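Local coordinates for protein Endonuclease/exonuclease/phosphatase (PDB 4RUW) that is of unknown function but belongs to the endonuclease/exonuclease/phosphatase family, joining a zinc-binding DNase I-like domain to an Ig-like domain, at residues M59-H64 / F317-L322; V93-H98 / A198-T203; G129-D134 / R178-T183; N149-R154 / V194-T199; V231-L236 / D296-T301. All blocks are in the same frame, centred on the assembly; numbering follows the deposited sequence.

Contact 1: residues M59-H64 / F317-L322; sequences MTWNIH and FASDHL
Trp-61, next to last in strand 55-62, reaches across to the loop 317-322 with the edge of its indole. NE1 donates to the carbonyl O of His-321 at 2.9 Å; the oxygen lies in the indole plane, while the N-H comes in from above the carbonyl plane. With CG anti to the backbone N (chi1 -161°), the ring is thrown out beside the loop, and CZ2 can also meet the methyl of Ala-318 at its edge. Tryptophan suits the place because it offers a broad apolar surface and one directional donor.

Asn-62 and His-321 form the second layer. The amide lies over one face of the imidazole, the two planes only 12° apart, and Asn-62 CB makes a CH-pi contact 3.8 Å from the ring centroid. Each group is also held at its polar end: ND2 of Asn-62 by Asp-235, ND1 of His-321 by Asp-296. OD1 of Asn-62 accepts from the backbone N of His-64 in an Asx turn, fixing the rotation of the amide.

Ser-319 closes the backbone side. Its OG donates a hydrogen bond to Asn-62 O at 2.7 Å, in the carbonyl plane, and accepts one from the backbone N of His-321, an ST turn. A water joins the N of Asn-62 to the O of Leu-322. Ser-319, Asp-320 and His-321 match the Ser-Asp-His motif of DNase I-like proteins, and here the loop carrying it docks on the asparagine that ends the first strand.

Contact 2: residues V93-H98 / A198-T203; sequences VLNEVH and ATHLST. With ZN (zinc ion), chain B.
Val-93 and Ala-198 supply the apolar part of this contact, where strand segments 93-95 and 198-200 face each other from two different sheets with their axes 7.3 Å apart. CG1 of Val-93 sits 3.6 Å from Ala-198 CB, a branched side chain set against a small one.

Direct hydrogen bonding is modest. ND2 of Asn-95 gives a weak bond to Thr-199 O at 3.0 Å, with an N-H...O angle of 130°; the same amide is held more firmly by Asn-149 OD1 through ND2 and by the backbone N of Asp-235 through OD1. An asparagine can serve all these partners because it donates and accepts at once.

A water carries the next link, accepting from Glu-96 N at 3.0 Å and lying 2.8 Å from His-200 ND1, in the plane of the imidazole. With CG anti to its own N (chi1 -178°), His-200 brings ND1 to 3.7 Å from Asn-95 CB.

Metal binding occupies the far end of strand 91-98: ND1 of His-98 holds the zinc ion at 2.0 Å, with Asp-100, His-107 and His-137 completing the site.

The chemistry implies that buried polar groups are satisfied here by an asparagine network and one water, beside a single apolar pair.

Contact 3: residues G129-D134 / R178-T183; sequences GLTEVD and RRSLLT
Ser-180 and Leu-130 meet in the close-packed half of this contact. The serine OG, placed between its backbone N and carbonyl carbon (chi1 69°), donates to Leu-130 O at 2.8 Å from well above the carbonyl plane. It also accepts from a water that donates to Gly-129 O as well, and the methyl CG2 of Thr-131 packs beside this OG at 3.3 Å. Next along, Leu-182 lays CD2 against the backbone N of Gly-129; having no side chain, glycine lets the leucine come right up to the main chain.

Strands 125-133 and 179-188 run antiparallel, yet they belong to the two different sheets of the DNase I-like sandwich, and no backbone hydrogen bond joins them here. Strand 125-133 is the outermost of its sheet, and Thr-131 and Glu-132 form a classic beta bulge opposite Asn-147, which also binds the Thr-131 hydroxyl.

At the bulge the backbones come closer, but polar groups are linked largely through water. One water donates to the carbonyls of Thr-131 and Arg-179; another accepts from Thr-131 OG1 and donates to Arg-178 O and Glu-132 OE1. Glu-132 and Arg-178 extend side by side, pointing the same way, but their salt bridge is long, OE2 to NH1 3.6 Å, and purely electrostatic since the oxygen is well out of the guanidinium plane. In that plane sits a water, 3.0 Å from NH1, which donates to Glu-132 OE1 at 2.7 Å. Each charge has a further partner, Lys-176 for Glu-132 and Glu-172 for Arg-178.

Contact 4: residues N149-R154 / V194-T199; sequences NVVMSR and VVVHAT
Val-151 packs against Val-196 and Ala-198 in the interior of the two-sheet sandwich that forms the core of a DNase I-like domain. Strand 146-153 comes from one sheet and strand 192-200 from the other; their segments 149-153 and 194-199 run roughly antiparallel, at 148°, and no hydrogen bond crosses between them, so the contact is one of packing.

The valine conformers decide which methyls do the touching. In Val-151 chi1 is 173°, which sets CG2 anti to the carbonyl carbon and sends that branch across, 3.9 Å from Ala-198 CB and 4.1 Å from Val-196 CG1. Val-196 answers with the other branch: its CG1, anti to the backbone N, is the methyl that reaches over, and the two valines pass each other at a slant. Beta-branched residues suit such a place, being at ease in strands and presenting methyls close to the backbone, while Ala-198 is small enough to accept one branch from Val-151.

Asn-149 ends the apolar row. Its CG stands beside its own backbone N (chi1 -60°), and OD1 takes a hydrogen bond from Asn-95 ND2. Thr-199 turns its side chain the other way, its OG1 bonded to Ser-180 O, and presents only backbone here: Asn-149 ND2 rests 3.8 Å from Thr-199 CA.

Contact 5: residues V231-L236 / D296-T301; sequences VLAGDL and DYVFAT
An antiparallel strand pair in the second sheet of the DNase I-like sandwich joins Leu-232 to Phe-299 and Gly-234 to Tyr-297, its two hydrogen-bonded pairs. Leu-232 N donates to Phe-299 O at 2.9 Å and Phe-299 N returns a bond to Leu-232 O at 2.8 Å. Gly-234 and Tyr-297 repeat the exchange, at 3.1 Å from Gly-234 N to Tyr-297 O and 3.0 Å from Tyr-297 N to Gly-234 O. Gly-234 keeps the register with backbone angles (phi 147°) that residues with side chains rarely tolerate, just where the chain turns a corner.

Beyond that corner Leu-236 folds back over the sheet. Its CD1 lies 3.7 Å from both Tyr-297 CD2 and Phe-299 CE2, one methyl shared by two rings. Two residues apart in the strand, the aromatics share a face; their similar first torsions, with CG beside the backbone N, turn both rings to the same leucine methyl.

Val-231, Ala-233, Val-298 and Ala-300 point to the other face, where Asp-235 and Asp-296 end the row. CB of Asp-235 is 3.4 Å from OD2 of Asp-296; Asn-62 binds Asp-235, while Thr-278 and His-321 bind Asp-296.

Helix 251-260 covers the aromatic face at Tyr-297 and Phe-299, strand 55-62 of the first sheet packs on Ala-233 and Val-298, and strand 192-200 adjoins strand 230-233 within the sheet.

How the contacts relate
From the N terminus, contact 1 opens first, at 59-64, and closes last, at 317-322, so its loop encloses the other four and ties the first strand of the sheet to the loop before strand 324-330. Contact 2 starts at 93-98 and spans 129-134, 149-154 and 178-183 before closing at 198-203; contact 3 lies wholly within it. Contacts 3 and 4 cross, since 149-154 comes before 178-183 and 194-199 after. Contacts 2 and 4 finish on one strand, sharing Ala-198 and Thr-199. Contact 5 follows in series. Contacts 2, 3 and 4 bridge the two sheets, contact 5 lies within the second, and contact 1 is bonded to the aspartates of contact 5.

Contact 1: residues M59-H64 / F317-L322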
# COMPACT_ATOMS: atom_id res chain seq x y z
N MSE A 59 1.85 3.40 -9.97
CA MSE A 59 2.45 2.08 -9.98
C MSE A 59 3.47 1.97 -8.86
O MSE A 59 4.15 2.94 -8.54
CB MSE A 59 3.14 1.87 -11.33
CG MSE A 59 3.88 0.54 -11.48
SE MSE A 59 4.60 0.27 -13.26
CE MSE A 59 5.10 -1.60 -13.05
N THR A 60 3.55 0.79 -8.25
CA THR A 60 4.65 0.50 -7.33
C THR A 60 5.30 -0.82 -7.72
O THR A 60 4.62 -1.76 -8.14
CB THR A 60 4.19 0.48 -5.84
OG1 THR A 60 5.34 0.41 -4.99
CG2 THR A 60 3.28 -0.68 -5.54
N TRP A 61 6.62 -0.90 -7.57
CA TRP A 61 7.33 -2.10 -7.97
C TRP A 61 8.65 -2.25 -7.24
O TRP A 61 9.50 -1.36 -7.28
CB TRP A 61 7.63 -2.05 -9.48
CG TRP A 61 7.94 -3.35 -10.13
CD1 TRP A 61 7.86 -4.61 -9.59
CD2 TRP A 61 8.39 -3.53 -11.49
NE1 TRP A 61 8.23 -5.56 -10.53
CE2 TRP A 61 8.55 -4.91 -11.70
CE3 TRP A 61 8.67 -2.65 -12.54
CZ2 TRP A 61 8.98 -5.43 -12.92
CZ3 TRP A 61 9.09 -3.17 -13.74
CH2 TRP A 61 9.24 -4.55 -13.93
N ASN A 62 8.83 -3.40 -6.59
CA ASN A 62 10.12 -3.79 -6.07
C ASN A 62 10.86 -4.46 -7.22
O ASN A 62 10.46 -5.53 -7.67
CB ASN A 62 9.94 -4.74 -4.89
CG ASN A 62 11.25 -5.22 -4.30
OD1 ASN A 62 12.25 -5.35 -5.00
ND2 ASN A 62 11.25 -5.49 -3.00
N ILE A 63 11.89 -3.79 -7.73
CA ILE A 63 12.54 -4.23 -8.96
C ILE A 63 13.73 -5.17 -8.75
O ILE A 63 14.36 -5.56 -9.74
CB ILE A 63 12.98 -3.04 -9.85
CG1 ILE A 63 14.13 -2.24 -9.21
CG2 ILE A 63 11.78 -2.16 -10.18
CD1 ILE A 63 14.85 -1.32 -10.19
N HIS A 64 14.04 -5.51 -7.50
CA HIS A 64 15.12 -6.46 -7.22
C HIS A 64 16.43 -6.05 -7.92
O HIS A 64 17.11 -6.88 -8.53
CB HIS A 64 14.69 -7.87 -7.64
CG HIS A 64 15.59 -8.96 -7.14
ND1 HIS A 64 16.32 -9.77 -7.99
CD2 HIS A 64 15.86 -9.39 -5.88
CE1 HIS A 64 17.02 -10.64 -7.27
NE2 HIS A 64 16.76 -10.42 -5.99
N PHE A 317 8.59 -12.08 -15.26
CA PHE A 317 9.83 -12.60 -14.69
C PHE A 317 10.96 -11.58 -14.67
O PHE A 317 12.10 -11.93 -14.38
CB PHE A 317 10.24 -13.91 -15.36
CG PHE A 317 9.25 -15.01 -15.14
CD1 PHE A 317 8.98 -15.46 -13.86
CD2 PHE A 317 8.56 -15.58 -16.20
CE1 PHE A 317 8.05 -16.45 -13.63
CE2 PHE A 317 7.63 -16.58 -15.98
CZ PHE A 317 7.37 -17.01 -14.69
N ALA A 318 10.64 -10.31 -14.92
CA ALA A 318 11.64 -9.25 -14.87
C ALA A 318 12.13 -8.96 -13.45
O ALA A 318 13.23 -8.43 -13.26
CB ALA A 318 11.10 -7.99 -15.50
N SER A 319 11.30 -9.30 -12.45
CA SER A 319 11.66 -9.12 -11.05
C SER A 319 11.03 -10.24 -10.23
O SER A 319 10.13 -10.93 -10.71
CB SER A 319 11.16 -7.77 -10.53
OG SER A 319 11.35 -7.69 -9.12
N ASP A 320 11.50 -10.44 -9.00
CA ASP A 320 10.86 -11.41 -8.12
C ASP A 320 9.59 -10.88 -7.44
O ASP A 320 8.92 -11.63 -6.72
CB ASP A 320 11.85 -12.04 -7.13
CG ASP A 320 12.41 -11.05 -6.13
OD1 ASP A 320 12.20 -9.83 -6.26
OD2 ASP A 320 13.09 -11.51 -5.20
N HIS A 321 9.28 -9.60 -7.65
CA HIS A 321 7.96 -9.05 -7.30
C HIS A 321 7.26 -8.64 -8.58
O HIS A 321 7.92 -8.30 -9.57
CB HIS A 321 8.07 -7.81 -6.42
CG HIS A 321 8.52 -8.08 -5.02
ND1 HIS A 321 7.73 -7.78 -3.92
CD2 HIS A 321 9.67 -8.60 -4.53
CE1 HIS A 321 8.38 -8.11 -2.82
NE2 HIS A 321 9.55 -8.61 -3.16
N LEU A 322 5.93 -8.61 -8.53
CA LEU A 322 5.12 -8.04 -9.59
C LEU A 322 4.84 -6.57 -9.32
O LEU A 322 4.62 -6.18 -8.18
CB LEU A 322 3.78 -8.77 -9.70
CG LEU A 322 3.84 -10.27 -10.02
CD1 LEU A 322 2.43 -10.84 -10.03
CD2 LEU A 322 4.56 -10.55 -11.34
O HOH W 1 6.42 -4.94 -6.43
O HOH W 2 13.27 -8.00 -4.53

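Contact 2: residues V93-H98 / A198-T203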
# COMPACT_ATOMS: atom_id res chain seq x y z
N VAL A 93 6.58 4.32 -8.04
CA VAL A 93 7.41 4.12 -6.87
C VAL A 93 8.19 2.83 -7.09
O VAL A 93 7.59 1.80 -7.42
CB VAL A 93 6.54 4.00 -5.60
CG1 VAL A 93 7.35 3.43 -4.45
CG2 VAL A 93 5.91 5.36 -5.27
N LEU A 94 9.51 2.89 -6.94
CA LEU A 94 10.37 1.73 -7.09
C LEU A 94 11.11 1.44 -5.80
O LEU A 94 11.63 2.35 -5.15
CB LEU A 94 11.38 1.94 -8.21
CG LEU A 94 10.80 2.28 -9.58
CD1 LEU A 94 11.92 2.57 -10.58
CD2 LEU A 94 9.89 1.17 -10.09
N ASN A 95 11.15 0.16 -5.42
CA ASN A 95 11.97 -0.30 -4.31
C ASN A 95 13.15 -1.11 -4.84
O ASN A 95 13.08 -1.67 -5.95
CB ASN A 95 11.18 -1.20 -3.35
CG ASN A 95 9.89 -0.56 -2.84
OD1 ASN A 95 8.85 -1.22 -2.80
ND2 ASN A 95 9.96 0.69 -2.40
N GLU A 96 14.22 -1.19 -4.05
CA GLU A 96 15.41 -1.97 -4.39
C GLU A 96 16.11 -1.45 -5.64
O GLU A 96 16.41 -2.19 -6.57
CB GLU A 96 15.08 -3.46 -4.52
CG GLU A 96 14.70 -4.11 -3.20
CD GLU A 96 15.83 -4.06 -2.19
OE1 GLU A 96 16.89 -4.67 -2.46
OE2 GLU A 96 15.67 -3.41 -1.14
N VAL A 97 16.37 -0.14 -5.63
CA VAL A 97 17.14 0.50 -6.68
C VAL A 97 18.48 0.88 -6.07
O VAL A 97 18.53 1.60 -5.06
CB VAL A 97 16.42 1.78 -7.19
CG1 VAL A 97 17.19 2.37 -8.36
CG2 VAL A 97 14.97 1.49 -7.58
N HIS A 98 19.57 0.37 -6.64
CA HIS A 98 20.90 0.65 -6.09
C HIS A 98 21.59 1.80 -6.78
O HIS A 98 21.37 2.07 -7.97
CB HIS A 98 21.81 -0.59 -6.12
CG HIS A 98 21.55 -1.55 -5.01
ND1 HIS A 98 22.47 -2.52 -4.64
CD2 HIS A 98 20.48 -1.69 -4.19
CE1 HIS A 98 21.95 -3.21 -3.62
NE2 HIS A 98 20.77 -2.73 -3.34
N ALA A 198 6.77 6.98 -0.50
CA ALA A 198 7.37 5.76 -1.03
C ALA A 198 8.18 5.09 0.06
O ALA A 198 9.05 5.73 0.66
CB ALA A 198 8.28 6.10 -2.19
N THR A 199 7.95 3.81 0.33
CA THR A 199 8.75 3.15 1.33
C THR A 199 8.86 1.65 1.09
O THR A 199 8.32 1.11 0.11
CB THR A 199 8.25 3.47 2.77
OG1 THR A 199 9.26 3.12 3.73
CG2 THR A 199 6.98 2.72 3.09
N HIS A 200 9.58 0.99 2.00
CA HIS A 200 9.90 -0.42 1.93
C HIS A 200 10.26 -0.77 3.38
O HIS A 200 11.21 -0.21 3.94
CB HIS A 200 11.07 -0.63 0.96
CG HIS A 200 11.49 -2.05 0.75
ND1 HIS A 200 12.50 -2.39 -0.11
CD2 HIS A 200 11.04 -3.21 1.29
CE1 HIS A 200 12.67 -3.70 -0.10
NE2 HIS A 200 11.81 -4.22 0.75
N LEU A 201 9.48 -1.64 4.01
CA LEU A 201 9.70 -1.96 5.42
C LEU A 201 10.54 -3.22 5.59
O LEU A 201 10.74 -3.96 4.63
CB LEU A 201 8.36 -2.13 6.15
CG LEU A 201 7.37 -0.97 6.03
CD1 LEU A 201 6.16 -1.25 6.88
CD2 LEU A 201 8.01 0.37 6.38
N SER A 202 10.99 -3.48 6.81
CA SER A 202 11.72 -4.72 7.08
C SER A 202 10.88 -5.94 6.75
O SER A 202 9.66 -5.90 6.76
CB SER A 202 12.11 -4.80 8.55
OG SER A 202 13.07 -3.83 8.90
N THR A 203 11.57 -7.04 6.47
CA THR A 203 10.92 -8.34 6.31
C THR A 203 10.51 -8.87 7.67
O THR A 203 11.14 -8.56 8.68
CB THR A 203 11.87 -9.35 5.66
OG1 THR A 203 12.98 -9.57 6.54
CG2 THR A 203 12.35 -8.84 4.32
ZN ZN B . 24.19 -2.90 -5.56
O HOH W 3 14.01 -0.32 -1.23

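Contact 3: residues G129-D134 / R178-T183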
# COMPACT_ATOMS: atom_id res chain seq x y z
N GLY A 129 15.68 8.22 -2.78
CA GLY A 129 15.68 8.38 -1.34
C GLY A 129 16.48 7.27 -0.70
O GLY A 129 16.03 6.13 -0.63
N LEU A 130 17.68 7.61 -0.24
CA LEU A 130 18.60 6.64 0.34
C LEU A 130 17.98 5.88 1.51
O LEU A 130 17.38 6.48 2.40
CB LEU A 130 19.83 7.40 0.83
CG LEU A 130 20.91 6.59 1.53
CD1 LEU A 130 21.57 5.64 0.56
CD2 LEU A 130 21.93 7.53 2.15
N THR A 131 18.17 4.56 1.52
CA THR A 131 17.75 3.73 2.66
C THR A 131 18.91 3.08 3.41
O THR A 131 18.80 2.81 4.60
CB THR A 131 16.77 2.59 2.25
OG1 THR A 131 17.48 1.54 1.60
CG2 THR A 131 15.67 3.10 1.33
N GLU A 132 20.01 2.80 2.71
CA GLU A 132 21.08 1.99 3.30
C GLU A 132 22.35 2.16 2.49
O GLU A 132 22.29 2.27 1.27
CB GLU A 132 20.67 0.51 3.31
CG GLU A 132 21.67 -0.37 4.05
CD GLU A 132 21.23 -1.82 4.17
OE1 GLU A 132 20.06 -2.13 3.87
OE2 GLU A 132 22.07 -2.64 4.59
N VAL A 133 23.50 2.15 3.15
CA VAL A 133 24.79 2.14 2.46
C VAL A 133 25.59 0.90 2.80
O VAL A 133 25.31 0.22 3.79
CB VAL A 133 25.63 3.39 2.77
CG1 VAL A 133 24.89 4.64 2.33
CG2 VAL A 133 25.99 3.45 4.25
N ASP A 134 26.58 0.60 1.96
CA ASP A 134 27.55 -0.46 2.21
C ASP A 134 26.90 -1.81 2.45
O ASP A 134 27.06 -2.42 3.52
CB ASP A 134 28.48 -0.08 3.37
CG ASP A 134 29.30 1.16 3.06
OD1 ASP A 134 29.34 1.56 1.88
OD2 ASP A 134 29.90 1.72 4.00
N ARG A 178 18.67 0.92 7.63
CA ARG A 178 18.38 0.02 6.51
C ARG A 178 17.15 0.42 5.71
O ARG A 178 17.05 0.06 4.53
CB ARG A 178 18.20 -1.41 7.01
CG ARG A 178 19.40 -1.97 7.73
CD ARG A 178 19.11 -3.34 8.33
NE ARG A 178 20.23 -3.79 9.15
CZ ARG A 178 21.27 -4.48 8.69
NH1 ARG A 178 21.34 -4.81 7.41
NH2 ARG A 178 22.25 -4.83 9.52
N ARG A 179 16.20 1.12 6.33
CA ARG A 179 14.92 1.42 5.70
C ARG A 179 14.63 2.91 5.84
O ARG A 179 15.04 3.54 6.83
CB ARG A 179 13.79 0.64 6.38
CG ARG A 179 14.01 -0.87 6.43
CD ARG A 179 14.13 -1.50 5.06
NE ARG A 179 14.40 -2.93 5.19
CZ ARG A 179 14.45 -3.78 4.17
NH1 ARG A 179 14.25 -3.33 2.94
NH2 ARG A 179 14.69 -5.06 4.39
N SER A 180 13.91 3.48 4.88
CA SER A 180 13.49 4.88 5.01
C SER A 180 12.23 5.15 4.22
O SER A 180 11.80 4.33 3.40
CB SER A 180 14.61 5.83 4.57
OG SER A 180 14.82 5.75 3.17
N LEU A 181 11.65 6.32 4.48
CA LEU A 181 10.48 6.82 3.78
C LEU A 181 10.90 8.00 2.93
O LEU A 181 11.60 8.89 3.41
CB LEU A 181 9.44 7.27 4.81
CG LEU A 181 8.29 8.13 4.30
CD1 LEU A 181 7.36 7.32 3.43
CD2 LEU A 181 7.54 8.76 5.46
N LEU A 182 10.48 8.01 1.66
CA LEU A 182 10.70 9.13 0.76
C LEU A 182 9.37 9.80 0.47
O LEU A 182 8.41 9.14 0.08
CB LEU A 182 11.32 8.64 -0.55
CG LEU A 182 11.37 9.65 -1.69
CD1 LEU A 182 12.20 10.87 -1.30
CD2 LEU A 182 11.91 9.01 -2.96
N THR A 183 9.30 11.11 0.68
CA THR A 183 8.08 11.86 0.39
C THR A 183 8.38 12.98 -0.59
O THR A 183 9.33 13.74 -0.41
CB THR A 183 7.48 12.45 1.69
OG1 THR A 183 7.16 11.38 2.59
CG2 THR A 183 6.24 13.27 1.40
O HOH W 4 13.45 6.18 0.75
O HOH W 5 17.62 -1.22 2.24
O HOH W 6 17.64 4.55 6.31
O HOH W 7 19.42 -4.34 5.22

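Contact 4: residues N149-R154 / V194-T199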
# COMPACT_ATOMS: atom_id res chain seq x y z
N ASN A 149 14.73 3.95 -2.27
CA ASN A 149 13.42 3.99 -2.90
C ASN A 149 13.42 5.14 -3.89
O ASN A 149 14.07 6.16 -3.65
CB ASN A 149 12.35 4.19 -1.84
CG ASN A 149 12.34 3.07 -0.83
OD1 ASN A 149 12.30 1.89 -1.21
ND2 ASN A 149 12.41 3.41 0.45
N VAL A 150 12.74 4.97 -5.02
CA VAL A 150 12.74 5.98 -6.07
C VAL A 150 11.31 6.37 -6.43
O VAL A 150 10.43 5.51 -6.45
CB VAL A 150 13.49 5.46 -7.32
CG1 VAL A 150 13.22 6.32 -8.55
CG2 VAL A 150 14.99 5.35 -7.04
N VAL A 151 11.09 7.66 -6.66
CA VAL A 151 9.87 8.12 -7.31
C VAL A 151 10.25 8.66 -8.68
O VAL A 151 11.15 9.49 -8.79
CB VAL A 151 9.17 9.22 -6.49
CG1 VAL A 151 7.98 9.80 -7.28
CG2 VAL A 151 8.70 8.67 -5.15
N MSE A 152 9.57 8.17 -9.71
CA MSE A 152 9.71 8.71 -11.06
C MSE A 152 8.35 9.20 -11.51
O MSE A 152 7.33 8.56 -11.26
CB MSE A 152 10.23 7.67 -12.06
CG MSE A 152 11.57 7.04 -11.68
SE MSE A 152 12.28 5.78 -12.99
CE MSE A 152 12.81 7.06 -14.37
N SER A 153 8.33 10.33 -12.19
CA SER A 153 7.08 10.97 -12.51
C SER A 153 7.13 11.67 -13.86
O SER A 153 8.16 12.23 -14.25
CB SER A 153 6.75 11.97 -11.41
OG SER A 153 5.60 12.72 -11.70
N ARG A 154 6.02 11.64 -14.58
CA ARG A 154 5.87 12.43 -15.80
C ARG A 154 5.51 13.88 -15.48
O ARG A 154 5.49 14.73 -16.36
CB ARG A 154 4.77 11.84 -16.69
CG ARG A 154 5.16 10.55 -17.39
CD ARG A 154 4.08 10.07 -18.33
NE ARG A 154 4.50 8.90 -19.09
CZ ARG A 154 4.09 8.63 -20.33
NH1 ARG A 154 3.27 9.46 -20.96
NH2 ARG A 154 4.52 7.54 -20.95
N VAL A 194 -0.31 16.19 -5.47
CA VAL A 194 -0.54 14.90 -4.84
C VAL A 194 0.73 14.55 -4.09
O VAL A 194 1.81 14.56 -4.68
CB VAL A 194 -0.86 13.80 -5.89
CG1 VAL A 194 -0.99 12.45 -5.21
CG2 VAL A 194 -2.12 14.15 -6.68
N VAL A 195 0.62 14.27 -2.79
CA VAL A 195 1.79 13.88 -2.02
C VAL A 195 2.03 12.39 -2.18
O VAL A 195 1.14 11.58 -1.95
CB VAL A 195 1.62 14.24 -0.53
CG1 VAL A 195 2.88 13.88 0.25
CG2 VAL A 195 1.29 15.73 -0.37
N VAL A 196 3.24 12.03 -2.61
CA VAL A 196 3.62 10.64 -2.81
C VAL A 196 4.59 10.20 -1.73
O VAL A 196 5.67 10.78 -1.57
CB VAL A 196 4.26 10.46 -4.21
CG1 VAL A 196 4.71 9.02 -4.43
CG2 VAL A 196 3.32 10.92 -5.30
N HIS A 197 4.18 9.18 -0.97
CA HIS A 197 5.02 8.57 0.05
C HIS A 197 5.46 7.20 -0.44
O HIS A 197 4.61 6.35 -0.75
CB HIS A 197 4.25 8.41 1.36
CG HIS A 197 3.69 9.68 1.91
ND1 HIS A 197 4.46 10.60 2.60
CD2 HIS A 197 2.43 10.19 1.89
CE1 HIS A 197 3.70 11.61 2.98
NE2 HIS A 197 2.46 11.38 2.57
N ALA A 198 6.77 6.98 -0.50
CA ALA A 198 7.37 5.76 -1.03
C ALA A 198 8.18 5.09 0.06
O ALA A 198 9.05 5.73 0.66
CB ALA A 198 8.28 6.10 -2.19
N THR A 199 7.95 3.81 0.33
CA THR A 199 8.75 3.15 1.33
C THR A 199 8.86 1.65 1.09
O THR A 199 8.32 1.11 0.11
CB THR A 199 8.25 3.47 2.77
OG1 THR A 199 9.26 3.12 3.73
CG2 THR A 199 6.98 2.72 3.09

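Contact 5: residues V231-L236 / D296-T301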
# COMPACT_ATOMS: atom_id res chain seq x y z
N VAL A 231 -0.83 9.45 -1.64
CA VAL A 231 -0.72 8.01 -1.77
C VAL A 231 0.48 7.52 -0.97
O VAL A 231 1.46 8.25 -0.80
CB VAL A 231 -0.64 7.54 -3.24
CG1 VAL A 231 -1.91 7.90 -3.98
CG2 VAL A 231 0.58 8.12 -3.94
N LEU A 232 0.38 6.30 -0.46
CA LEU A 232 1.46 5.62 0.23
C LEU A 232 1.66 4.31 -0.50
O LEU A 232 0.73 3.52 -0.62
CB LEU A 232 1.10 5.38 1.70
CG LEU A 232 2.01 4.41 2.46
CD1 LEU A 232 3.45 4.91 2.52
CD2 LEU A 232 1.46 4.15 3.86
N ALA A 233 2.87 4.09 -0.99
CA ALA A 233 3.11 2.93 -1.82
C ALA A 233 4.44 2.29 -1.51
O ALA A 233 5.41 2.96 -1.16
CB ALA A 233 3.03 3.29 -3.30
N GLY A 234 4.48 0.98 -1.68
CA GLY A 234 5.72 0.24 -1.64
C GLY A 234 5.56 -1.16 -1.09
O GLY A 234 4.45 -1.64 -0.86
N ASP A 235 6.70 -1.79 -0.88
CA ASP A 235 6.77 -3.14 -0.35
C ASP A 235 6.73 -3.03 1.17
O ASP A 235 7.75 -2.80 1.83
CB ASP A 235 8.08 -3.77 -0.83
CG ASP A 235 8.27 -5.20 -0.37
OD1 ASP A 235 7.45 -5.71 0.43
OD2 ASP A 235 9.28 -5.81 -0.80
N LEU A 236 5.53 -3.18 1.73
CA LEU A 236 5.39 -3.08 3.18
C LEU A 236 5.77 -4.37 3.88
O LEU A 236 5.90 -4.39 5.10
CB LEU A 236 3.97 -2.66 3.56
CG LEU A 236 3.50 -1.33 2.96
CD1 LEU A 236 2.13 -0.97 3.49
CD2 LEU A 236 4.51 -0.20 3.21
N ASP A 296 2.97 -5.78 -1.55
CA ASP A 296 3.23 -4.49 -2.18
C ASP A 296 1.88 -3.81 -2.33
O ASP A 296 0.94 -4.43 -2.82
CB ASP A 296 3.83 -4.70 -3.57
CG ASP A 296 5.21 -5.35 -3.53
OD1 ASP A 296 5.30 -6.60 -3.48
OD2 ASP A 296 6.22 -4.62 -3.58
N TYR A 297 1.78 -2.56 -1.88
CA TYR A 297 0.49 -1.90 -1.75
C TYR A 297 0.51 -0.49 -2.34
O TYR A 297 1.55 0.17 -2.39
CB TYR A 297 0.14 -1.73 -0.27
CG TYR A 297 -0.08 -2.99 0.52
CD1 TYR A 297 -1.35 -3.50 0.72
CD2 TYR A 297 0.99 -3.64 1.12
CE1 TYR A 297 -1.56 -4.63 1.48
CE2 TYR A 297 0.79 -4.78 1.88
CZ TYR A 297 -0.49 -5.27 2.05
OH TYR A 297 -0.71 -6.39 2.82
N VAL A 298 -0.67 -0.03 -2.73
CA VAL A 298 -0.93 1.39 -2.95
C VAL A 298 -2.10 1.77 -2.06
O VAL A 298 -3.22 1.28 -2.25
CB VAL A 298 -1.24 1.71 -4.43
CG1 VAL A 298 -1.57 3.19 -4.58
CG2 VAL A 298 -0.08 1.30 -5.31
N PHE A 299 -1.84 2.62 -1.07
CA PHE A 299 -2.87 3.17 -0.20
C PHE A 299 -3.17 4.60 -0.63
O PHE A 299 -2.27 5.33 -1.04
CB PHE A 299 -2.41 3.16 1.26
CG PHE A 299 -2.46 1.81 1.91
CD1 PHE A 299 -3.63 1.36 2.51
CD2 PHE A 299 -1.34 0.98 1.93
CE1 PHE A 299 -3.70 0.12 3.11
CE2 PHE A 299 -1.41 -0.27 2.53
CZ PHE A 299 -2.59 -0.70 3.11
N ALA A 300 -4.44 5.00 -0.54
CA ALA A 300 -4.84 6.35 -0.95
C ALA A 300 -5.68 7.01 0.13
O ALA A 300 -6.39 6.33 0.88
CB ALA A 300 -5.59 6.32 -2.28
N THR A 301 -5.61 8.33 0.20
CA THR A 301 -6.41 9.10 1.14
C THR A 301 -7.85 9.25 0.64
O THR A 301 -8.15 8.91 -0.50
CB THR A 301 -5.76 10.48 1.37
OG1 THR A 301 -5.68 11.17 0.13
CG2 THR A 301 -4.35 10.31 1.97